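Alpha-1,3-glucanase (Bacillus circulans, PDB 5ZRU) probably hydrolyses the alpha-1,3-linked glucose chains of alpha-1,3-glucan, the part in this crystal being its GH87-type catalytic unit, which carries calcium and zinc ions. Local coordinates at residues I269-S280 / F301-H312; A351-G359 / D376-V385. All coordinates share one frame; numbering follows the deposited sequence.

Contact 1: residues I269-S280 / F301-H312; sequences ISFRVTGQLDFS and FMDNFGTNSKVH. With ZN (zinc ion), chain F.
Asp278 and His312 meet at a zinc ion, held by Asp278 OD2 at 2.0 Å and His312 NE2 at 2.1 Å, with a water and His3. Ser280 CB lies over one face of the imidazole, 3.4 Å from the ring centroid. His312 CG lies between backbone N and carbonyl carbon (chi1 67°), putting the ring beside Ser280 with NE2 on the zinc. Phe271, Phe279, Phe301 and Phe305 form an aromatic cluster between the two strand pairs. Two T-shaped pairs (planes at 73° and 76°) set the edges of Phe271 and Phe301 against the faces of Phe305 and Phe279, respectively, whereas Phe271 and Phe301 meet rim to rim. Ser270 OG donates to Asp303 OD2 at 2.5 Å. Asn304 OD1 receives Arg272 NH1 at 2.9 Å in the guanidinium plane, while the Asp303 carboxylate stacks on a guanidinium face, a long, purely electrostatic pairing. Ser309 OG accepts from Leu277 N at 2.9 Å and donates to Phe305 O, a buried hydroxyl gripped twice. Parallel backbone bonds, such as Phe279 N to Lys310 O at 3.0 Å, pair successive strands around a corner, as in a right-handed parallel beta-helix of the pectate-lyase-like kind.

Contact 2: residues A351-G359 / D376-V385; sequences ADGVNFAQG and DGLAVWTSNV. With CA (calcium ion), chain J.
Asp352 grips a calcium ion with both carboxylate oxygens, OD1 at 2.3 Å and OD2 at 2.7 Å, beside Asp376, whose OD2 accepts a hydrogen bond from a calcium-bound water; these aspartates lead into neighbouring parallel strands of a beta-helix. Asp375 and four waters complete the modelled calcium shell. Asn355 positions the first ligand: ND2 donates to Asp352 OD2 at 3.0 Å from above the carboxylate plane, and Ala379 CB packs against the amide. A chi1 of -163°, placing CG opposite the backbone N, lets the same amide pass Trp381 CB and offer OD1 in a weak bond to Trp381 N. Asp376 is fixed by a salt bridge to Arg435. The backbones pair in parallel, with Ala379 N to Val354 O at 2.8 Å, while Leu378 CD2 covers Val354 CB. Beyond the strands Gln358 bends at chi2 (-66°) to reach the 383-385 loop. Its OE1 accepts from Ser383 OG (2.6 Å) and Val385 N, both on lone pairs in its carbonyl plane, and NE2 donates to Val385 O. With an alanine in place of Gln358, Val385 N and O would probably lose their side-chain partners and the loop be freer to shift. Gln358 NE2 lies 2.9 Å from Val385 O, at an N-H...O angle of 167°.

Contacts 1 and 2 follow one another along the chain and belong to the same beta-helix: their centres lie about 16 Å apart, and their nearest atoms about 7 Å apart without touching. Strand 323-325 lies between them, pairing with 301-302 on one side and 354-357 on the other; Phe323 stacks on Phe301 and touches Val354. Asp327 also spans the gap, accepting from Asn304 ND2 through OD1 and from Gln358 NE2 through its backbone O. Each contact contributes to a different metal site, zinc in 269-280/301-312 and calcium in 351-359/376-385; the Met302 and Asp352 side chains are about 11 Å apart. The Trp381 side chain lies about 10 Å from the other zinc, bound by His123 and Glu294.

Contact 1: residues I269-S280 / F301-H312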
loop_
_atom_site.group_PDB
_atom_site.type_symbol
_atom_site.label_atom_id
_atom_site.label_comp_id
_atom_site.label_asym_id
_atom_site.label_seq_id
_atom_site.Cartn_x
_atom_site.Cartn_y
_atom_site.Cartn_z
ATOM N N ILE A 269 5.943 9.436 -12.935
ATOM C CA ILE A 269 5.707 9.249 -14.366
ATOM C C ILE A 269 4.296 9.700 -14.714
ATOM O O ILE A 269 3.324 9.256 -14.089
ATOM C CB ILE A 269 5.925 7.782 -14.777
ATOM C CG1 ILE A 269 7.409 7.427 -14.661
ATOM C CG2 ILE A 269 5.428 7.548 -16.204
ATOM C CD1 ILE A 269 7.718 5.935 -14.983
ATOM N N SER A 270 4.178 10.564 -15.724
ATOM C CA SER A 270 2.880 10.981 -16.237
ATOM C C SER A 270 2.697 10.360 -17.612
ATOM O O SER A 270 3.448 10.680 -18.539
ATOM C CB SER A 270 2.768 12.508 -16.320
ATOM O OG SER A 270 1.650 12.895 -17.117
ATOM N N PHE A 271 1.711 9.471 -17.741
ATOM C CA PHE A 271 1.382 8.855 -19.025
ATOM C C PHE A 271 0.367 9.706 -19.777
ATOM O O PHE A 271 -0.646 10.124 -19.204
ATOM C CB PHE A 271 0.789 7.457 -18.842
ATOM C CG PHE A 271 1.746 6.420 -18.304
ATOM C CD1 PHE A 271 2.911 6.091 -18.986
ATOM C CD2 PHE A 271 1.428 5.717 -17.147
ATOM C CE1 PHE A 271 3.760 5.108 -18.509
ATOM C CE2 PHE A 271 2.273 4.737 -16.655
ATOM C CZ PHE A 271 3.444 4.433 -17.337
ATOM N N ARG A 272 0.620 9.928 -21.065
ATOM C CA ARG A 272 -0.353 10.530 -21.981
ATOM C C ARG A 272 -0.557 9.550 -23.134
ATOM O O ARG A 272 -0.069 9.759 -24.250
ATOM C CB ARG A 272 0.112 11.913 -22.476
ATOM C CG ARG A 272 0.329 12.927 -21.365
ATOM C CD ARG A 272 -0.977 13.280 -20.669
ATOM N NE ARG A 272 -0.778 14.272 -19.613
ATOM C CZ ARG A 272 -1.734 14.686 -18.784
ATOM N NH1 ARG A 272 -2.963 14.187 -18.879
ATOM N NH2 ARG A 272 -1.460 15.596 -17.856
ATOM N N VAL A 273 -1.250 8.455 -22.834
ATOM C CA VAL A 273 -1.378 7.300 -23.716
ATOM C C VAL A 273 -2.861 7.078 -24.002
ATOM O O VAL A 273 -3.681 7.082 -23.076
ATOM C CB VAL A 273 -0.754 6.046 -23.072
ATOM C CG1 VAL A 273 -1.054 4.791 -23.894
ATOM C CG2 VAL A 273 0.764 6.234 -22.880
ATOM N N THR A 274 -3.203 6.871 -25.279
ATOM C CA THR A 274 -4.582 6.593 -25.661
ATOM C C THR A 274 -4.822 5.147 -26.045
ATOM O O THR A 274 -5.976 4.710 -26.040
ATOM C CB THR A 274 -5.019 7.479 -26.836
ATOM O OG1 THR A 274 -4.125 7.294 -27.939
ATOM C CG2 THR A 274 -5.014 8.929 -26.430
ATOM N N GLY A 275 -3.778 4.408 -26.407
ATOM C CA GLY A 275 -3.932 3.002 -26.699
ATOM C C GLY A 275 -3.425 2.153 -25.553
ATOM O O GLY A 275 -3.868 2.314 -24.416
ATOM N N GLN A 276 -2.485 1.261 -25.827
ATOM C CA GLN A 276 -2.053 0.274 -24.848
ATOM C C GLN A 276 -0.622 0.562 -24.423
ATOM O O GLN A 276 0.293 0.567 -25.256
ATOM C CB GLN A 276 -2.161 -1.138 -25.411
ATOM C CG GLN A 276 -1.694 -2.203 -24.442
ATOM C CD GLN A 276 -1.746 -3.582 -25.050
ATOM O OE1 GLN A 276 -1.082 -3.854 -26.048
ATOM N NE2 GLN A 276 -2.561 -4.454 -24.470
ATOM N N LEU A 277 -0.427 0.788 -23.133
ATOM C CA LEU A 277 0.921 0.833 -22.595
ATOM C C LEU A 277 1.188 -0.453 -21.825
ATOM O O LEU A 277 0.273 -1.061 -21.261
ATOM C CB LEU A 277 1.125 2.063 -21.706
ATOM C CG LEU A 277 0.390 2.203 -20.377
ATOM C CD1 LEU A 277 1.202 1.571 -19.259
ATOM C CD2 LEU A 277 0.123 3.687 -20.072
ATOM N N ASP A 278 2.449 -0.882 -21.840
ATOM C CA ASP A 278 2.906 -2.029 -21.062
ATOM C C ASP A 278 4.209 -1.603 -20.408
ATOM O O ASP A 278 5.200 -1.350 -21.101
ATOM C CB ASP A 278 3.113 -3.276 -21.929
ATOM C CG ASP A 278 3.427 -4.513 -21.091
ATOM O OD1 ASP A 278 2.500 -5.074 -20.489
ATOM O OD2 ASP A 278 4.605 -4.903 -20.995
ATOM N N PHE A 279 4.193 -1.483 -19.084
ATOM C CA PHE A 279 5.316 -0.939 -18.329
ATOM C C PHE A 279 5.662 -1.967 -17.269
ATOM O O PHE A 279 4.786 -2.363 -16.494
ATOM C CB PHE A 279 4.925 0.409 -17.697
ATOM C CG PHE A 279 6.061 1.146 -17.057
ATOM C CD1 PHE A 279 6.572 0.739 -15.829
ATOM C CD2 PHE A 279 6.599 2.278 -17.667
ATOM C CE1 PHE A 279 7.630 1.428 -15.229
ATOM C CE2 PHE A 279 7.658 2.973 -17.071
ATOM C CZ PHE A 279 8.167 2.545 -15.858
ATOM N N SER A 280 6.923 -2.407 -17.227
ATOM C CA SER A 280 7.206 -3.532 -16.345
ATOM C C SER A 280 8.667 -3.571 -15.932
ATOM O O SER A 280 9.541 -3.000 -16.592
ATOM C CB SER A 280 6.840 -4.871 -17.001
ATOM O OG SER A 280 7.658 -5.141 -18.132
ATOM N N PHE A 301 2.868 6.717 -10.817
ATOM C CA PHE A 301 2.292 6.654 -12.157
ATOM C C PHE A 301 1.015 7.482 -12.175
ATOM O O PHE A 301 0.173 7.325 -11.287
ATOM C CB PHE A 301 1.973 5.205 -12.559
ATOM C CG PHE A 301 3.161 4.284 -12.540
ATOM C CD1 PHE A 301 4.037 4.234 -13.614
ATOM C CD2 PHE A 301 3.390 3.450 -11.455
ATOM C CE1 PHE A 301 5.126 3.365 -13.603
ATOM C CE2 PHE A 301 4.472 2.576 -11.438
ATOM C CZ PHE A 301 5.345 2.539 -12.512
ATOM N N MET A 302 0.852 8.325 -13.201
ATOM C CA MET A 302 -0.205 9.332 -13.225
ATOM C C MET A 302 -0.823 9.469 -14.610
ATOM O O MET A 302 -0.197 9.152 -15.623
ATOM C CB MET A 302 0.327 10.718 -12.828
ATOM C CG MET A 302 0.857 10.823 -11.430
ATOM S SD MET A 302 1.641 12.438 -11.168
ATOM C CE MET A 302 3.334 12.126 -11.704
ATOM N N ASP A 303 -2.073 9.954 -14.617
ATOM C CA ASP A 303 -2.795 10.533 -15.759
ATOM C C ASP A 303 -3.427 9.488 -16.684
ATOM O O ASP A 303 -4.299 8.742 -16.225
ATOM C CB ASP A 303 -1.882 11.517 -16.494
ATOM C CG ASP A 303 -1.500 12.684 -15.603
ATOM O OD1 ASP A 303 -2.418 13.251 -14.966
ATOM O OD2 ASP A 303 -0.302 13.016 -15.507
ATOM N N ASN A 304 -3.046 9.421 -17.972
ATOM C CA ASN A 304 -3.847 8.721 -18.993
ATOM C C ASN A 304 -3.265 7.342 -19.318
ATOM O O ASN A 304 -2.266 7.235 -20.032
ATOM C CB ASN A 304 -3.947 9.548 -20.275
ATOM C CG ASN A 304 -4.462 10.947 -20.034
ATOM O OD1 ASN A 304 -3.821 11.924 -20.422
ATOM N ND2 ASN A 304 -5.627 11.057 -19.416
ATOM N N PHE A 305 -3.932 6.285 -18.862
ATOM C CA PHE A 305 -3.386 4.936 -18.964
ATOM C C PHE A 305 -3.952 4.138 -20.144
ATOM O O PHE A 305 -3.546 2.991 -20.345
ATOM C CB PHE A 305 -3.631 4.164 -17.659
ATOM C CG PHE A 305 -2.767 4.598 -16.481
ATOM C CD1 PHE A 305 -2.970 5.818 -15.852
ATOM C CD2 PHE A 305 -1.788 3.746 -15.971
ATOM C CE1 PHE A 305 -2.198 6.204 -14.751
ATOM C CE2 PHE A 305 -1.011 4.117 -14.860
ATOM C CZ PHE A 305 -1.218 5.348 -14.251
ATOM N N GLY A 306 -4.872 4.697 -20.924
ATOM C CA GLY A 306 -5.294 4.021 -22.148
ATOM C C GLY A 306 -6.220 2.831 -21.924
ATOM O O GLY A 306 -6.938 2.745 -20.925
ATOM N N THR A 307 -6.185 1.893 -22.875
ATOM C CA THR A 307 -7.126 0.778 -22.941
ATOM C C THR A 307 -6.380 -0.553 -22.966
ATOM O O THR A 307 -5.488 -0.755 -23.799
ATOM C CB THR A 307 -8.028 0.902 -24.181
ATOM O OG1 THR A 307 -8.870 2.050 -24.045
ATOM C CG2 THR A 307 -8.904 -0.337 -24.349
ATOM N N ASN A 308 -6.770 -1.461 -22.064
ATOM C CA ASN A 308 -6.118 -2.763 -21.872
ATOM C C ASN A 308 -4.620 -2.631 -21.625
ATOM O O ASN A 308 -3.826 -3.465 -22.065
ATOM C CB ASN A 308 -6.382 -3.707 -23.049
ATOM C CG ASN A 308 -7.787 -4.240 -23.042
ATOM O OD1 ASN A 308 -8.496 -4.097 -22.047
ATOM N ND2 ASN A 308 -8.202 -4.860 -24.144
ATOM N N SER A 309 -4.229 -1.591 -20.893
ATOM C CA SER A 309 -2.824 -1.429 -20.544
ATOM C C SER A 309 -2.456 -2.306 -19.350
ATOM O O SER A 309 -3.313 -2.814 -18.629
ATOM C CB SER A 309 -2.508 0.036 -20.247
ATOM O OG SER A 309 -2.710 0.840 -21.406
ATOM N N LYS A 310 -1.152 -2.511 -19.167
ATOM C CA LYS A 310 -0.651 -3.220 -18.000
ATOM C C LYS A 310 0.538 -2.474 -17.427
ATOM O O LYS A 310 1.437 -2.073 -18.172
ATOM C CB LYS A 310 -0.213 -4.649 -18.338
ATOM C CG LYS A 310 -1.277 -5.569 -18.877
ATOM C CD LYS A 310 -0.922 -7.009 -18.501
ATOM C CE LYS A 310 -2.037 -7.986 -18.844
ATOM N NZ LYS A 310 -2.075 -8.311 -20.292
ATOM N N VAL A 311 0.547 -2.296 -16.111
ATOM C CA VAL A 311 1.758 -1.961 -15.372
ATOM C C VAL A 311 1.978 -3.132 -14.431
ATOM O O VAL A 311 1.146 -3.386 -13.548
ATOM C CB VAL A 311 1.650 -0.633 -14.605
ATOM C CG1 VAL A 311 3.001 -0.286 -13.942
ATOM C CG2 VAL A 311 1.184 0.490 -15.525
ATOM N N HIS A 312 3.057 -3.886 -14.635
ATOM C CA HIS A 312 3.184 -5.142 -13.920
ATOM C C HIS A 312 4.633 -5.395 -13.535
ATOM O O HIS A 312 5.560 -4.902 -14.177
ATOM C CB HIS A 312 2.635 -6.309 -14.764
ATOM C CG HIS A 312 3.433 -6.606 -15.997
ATOM N ND1 HIS A 312 4.498 -7.484 -16.000
ATOM C CD2 HIS A 312 3.302 -6.170 -17.276
ATOM C CE1 HIS A 312 4.990 -7.574 -17.222
ATOM N NE2 HIS A 312 4.283 -6.788 -18.015
HETATM ZN ZN ZN F . 4.532 -6.695 -20.083
HETATM O O HOH W 1 -4.521 14.427 -16.277
HETATM O O HOH W 2 -6.180 7.069 -21.712
HETATM O O HOH W 3 6.593 -7.164 -20.262
#

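Contact 2: residues A351-G359 / D376-V385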
loop_
_atom_site.group_PDB
_atom_site.type_symbol
_atom_site.label_atom_id
_atom_site.label_comp_id
_atom_site.label_asym_id
_atom_site.label_seq_id
_atom_site.Cartn_x
_atom_site.Cartn_y
_atom_site.Cartn_z
ATOM N N ALA A 351 0.321 8.566 0.608
ATOM C CA ALA A 351 -1.137 8.479 0.539
ATOM C C ALA A 351 -1.531 7.157 -0.124
ATOM O O ALA A 351 -0.930 6.130 0.188
ATOM C CB ALA A 351 -1.721 9.681 -0.216
ATOM N N ASP A 352 -2.514 7.165 -1.037
ATOM C CA ASP A 352 -3.069 5.916 -1.567
ATOM C C ASP A 352 -2.001 5.042 -2.214
ATOM O O ASP A 352 -1.093 5.539 -2.883
ATOM C CB ASP A 352 -4.136 6.181 -2.639
ATOM C CG ASP A 352 -5.251 7.074 -2.158
ATOM O OD1 ASP A 352 -4.938 8.106 -1.536
ATOM O OD2 ASP A 352 -6.427 6.758 -2.452
ATOM N N GLY A 353 -2.150 3.725 -2.070
ATOM C CA GLY A 353 -1.381 2.824 -2.911
ATOM C C GLY A 353 -1.792 2.927 -4.373
ATOM O O GLY A 353 -0.970 3.233 -5.241
ATOM N N VAL A 354 -3.071 2.687 -4.658
ATOM C CA VAL A 354 -3.632 2.808 -6.003
ATOM C C VAL A 354 -5.006 3.442 -5.871
ATOM O O VAL A 354 -5.825 2.987 -5.065
ATOM C CB VAL A 354 -3.782 1.452 -6.725
ATOM C CG1 VAL A 354 -4.436 1.658 -8.129
ATOM C CG2 VAL A 354 -2.448 0.730 -6.855
ATOM N N ASN A 355 -5.274 4.472 -6.668
ATOM C CA ASN A 355 -6.625 5.002 -6.773
ATOM C C ASN A 355 -7.068 4.971 -8.230
ATOM O O ASN A 355 -6.415 5.563 -9.096
ATOM C CB ASN A 355 -6.710 6.419 -6.197
ATOM C CG ASN A 355 -8.144 6.842 -5.916
ATOM O OD1 ASN A 355 -9.020 6.748 -6.781
ATOM N ND2 ASN A 355 -8.395 7.286 -4.692
ATOM N N PHE A 356 -8.165 4.261 -8.490
ATOM C CA PHE A 356 -8.861 4.267 -9.781
ATOM C C PHE A 356 -9.902 5.383 -9.743
ATOM O O PHE A 356 -10.991 5.201 -9.198
ATOM C CB PHE A 356 -9.539 2.922 -10.028
ATOM C CG PHE A 356 -8.590 1.790 -10.355
ATOM C CD1 PHE A 356 -7.292 2.042 -10.780
ATOM C CD2 PHE A 356 -9.015 0.463 -10.248
ATOM C CE1 PHE A 356 -6.422 0.981 -11.094
ATOM C CE2 PHE A 356 -8.158 -0.594 -10.569
ATOM C CZ PHE A 356 -6.858 -0.329 -10.998
ATOM N N ALA A 357 -9.589 6.537 -10.331
ATOM C CA ALA A 357 -10.444 7.717 -10.205
ATOM C C ALA A 357 -10.953 8.156 -11.577
ATOM O O ALA A 357 -10.600 7.583 -12.610
ATOM C CB ALA A 357 -9.690 8.860 -9.517
ATOM N N GLN A 358 -11.809 9.181 -11.579
ATOM C CA GLN A 358 -12.192 9.860 -12.826
ATOM C C GLN A 358 -12.754 8.892 -13.866
ATOM O O GLN A 358 -12.440 8.985 -15.059
ATOM C CB GLN A 358 -10.999 10.626 -13.408
ATOM C CG GLN A 358 -10.709 11.928 -12.691
ATOM C CD GLN A 358 -11.839 12.910 -12.882
ATOM O OE1 GLN A 358 -12.751 12.996 -12.055
ATOM N NE2 GLN A 358 -11.800 13.646 -13.988
ATOM N N GLY A 359 -13.577 7.949 -13.416
ATOM C CA GLY A 359 -14.244 7.043 -14.321
ATOM C C GLY A 359 -13.429 5.864 -14.797
ATOM O O GLY A 359 -13.889 5.138 -15.685
ATOM N N ASP A 376 -5.957 5.146 1.660
ATOM C CA ASP A 376 -6.492 3.845 1.255
ATOM C C ASP A 376 -5.474 3.080 0.420
ATOM O O ASP A 376 -4.867 3.638 -0.499
ATOM C CB ASP A 376 -7.781 4.017 0.454
ATOM C CG ASP A 376 -8.891 4.632 1.270
ATOM O OD1 ASP A 376 -9.298 4.014 2.277
ATOM O OD2 ASP A 376 -9.345 5.738 0.909
ATOM N N GLY A 377 -5.294 1.800 0.738
ATOM C CA GLY A 377 -4.338 0.981 0.010
ATOM C C GLY A 377 -4.732 0.867 -1.449
ATOM O O GLY A 377 -3.963 1.208 -2.350
ATOM N N LEU A 378 -5.957 0.406 -1.677
ATOM C CA LEU A 378 -6.545 0.301 -3.007
ATOM C C LEU A 378 -7.913 0.961 -2.955
ATOM O O LEU A 378 -8.756 0.575 -2.140
ATOM C CB LEU A 378 -6.672 -1.166 -3.441
ATOM C CG LEU A 378 -5.403 -2.029 -3.369
ATOM C CD1 LEU A 378 -5.751 -3.475 -3.690
ATOM C CD2 LEU A 378 -4.317 -1.510 -4.319
ATOM N N ALA A 379 -8.141 1.942 -3.819
ATOM C CA ALA A 379 -9.381 2.702 -3.743
ATOM C C ALA A 379 -9.963 2.938 -5.127
ATOM O O ALA A 379 -9.228 3.110 -6.102
ATOM C CB ALA A 379 -9.160 4.059 -3.061
ATOM N N VAL A 380 -11.298 2.990 -5.190
ATOM C CA VAL A 380 -12.026 3.492 -6.354
ATOM C C VAL A 380 -12.759 4.761 -5.927
ATOM O O VAL A 380 -13.774 4.699 -5.225
ATOM C CB VAL A 380 -13.017 2.465 -6.919
ATOM C CG1 VAL A 380 -13.776 3.078 -8.115
ATOM C CG2 VAL A 380 -12.296 1.215 -7.332
ATOM N N TRP A 381 -12.264 5.912 -6.352
ATOM C CA TRP A 381 -12.959 7.181 -6.122
ATOM C C TRP A 381 -13.609 7.585 -7.443
ATOM O O TRP A 381 -12.935 8.062 -8.361
ATOM C CB TRP A 381 -11.993 8.244 -5.609
ATOM C CG TRP A 381 -12.615 9.615 -5.489
ATOM C CD1 TRP A 381 -13.943 9.910 -5.418
ATOM C CD2 TRP A 381 -11.924 10.865 -5.451
ATOM N NE1 TRP A 381 -14.128 11.270 -5.336
ATOM C CE2 TRP A 381 -12.901 11.882 -5.352
ATOM C CE3 TRP A 381 -10.576 11.225 -5.485
ATOM C CZ2 TRP A 381 -12.571 13.233 -5.294
ATOM C CZ3 TRP A 381 -10.247 12.572 -5.419
ATOM C CH2 TRP A 381 -11.241 13.559 -5.324
ATOM N N THR A 382 -14.927 7.410 -7.539
ATOM C CA THR A 382 -15.653 7.728 -8.770
ATOM C C THR A 382 -15.964 9.228 -8.817
ATOM O O THR A 382 -17.111 9.674 -8.716
ATOM C CB THR A 382 -16.912 6.876 -8.884
ATOM O OG1 THR A 382 -17.630 6.928 -7.650
ATOM C CG2 THR A 382 -16.552 5.411 -9.180
ATOM N N SER A 383 -14.896 10.011 -8.981
ATOM C CA SER A 383 -14.998 11.449 -9.177
ATOM C C SER A 383 -15.532 11.763 -10.575
ATOM O O SER A 383 -15.539 10.916 -11.472
ATOM C CB SER A 383 -13.635 12.111 -8.975
ATOM O OG SER A 383 -12.666 11.565 -9.859
ATOM N N ASN A 384 -15.985 13.012 -10.754
ATOM C CA ASN A 384 -16.624 13.405 -12.010
ATOM C C ASN A 384 -16.127 14.764 -12.503
ATOM O O ASN A 384 -16.885 15.519 -13.127
ATOM C CB ASN A 384 -18.152 13.420 -11.875
ATOM C CG ASN A 384 -18.666 14.540 -10.972
ATOM O OD1 ASN A 384 -17.947 15.063 -10.130
ATOM N ND2 ASN A 384 -19.928 14.911 -11.158
ATOM N N VAL A 385 -14.854 15.078 -12.251
ATOM C CA VAL A 385 -14.289 16.333 -12.727
ATOM C C VAL A 385 -14.278 16.332 -14.247
ATOM O O VAL A 385 -13.960 15.322 -14.889
ATOM C CB VAL A 385 -12.874 16.543 -12.163
ATOM C CG1 VAL A 385 -12.320 17.896 -12.593
ATOM C CG2 VAL A 385 -12.868 16.394 -10.636
HETATM CA CA CA J . -7.006 8.600 -0.548
HETATM O O HOH W 4 -8.422 7.162 -0.980
HETATM O O HOH W 5 -8.359 9.782 0.652
HETATM O O HOH W 6 -7.715 10.125 -2.095
HETATM O O HOH W 7 -5.803 10.515 -0.917
#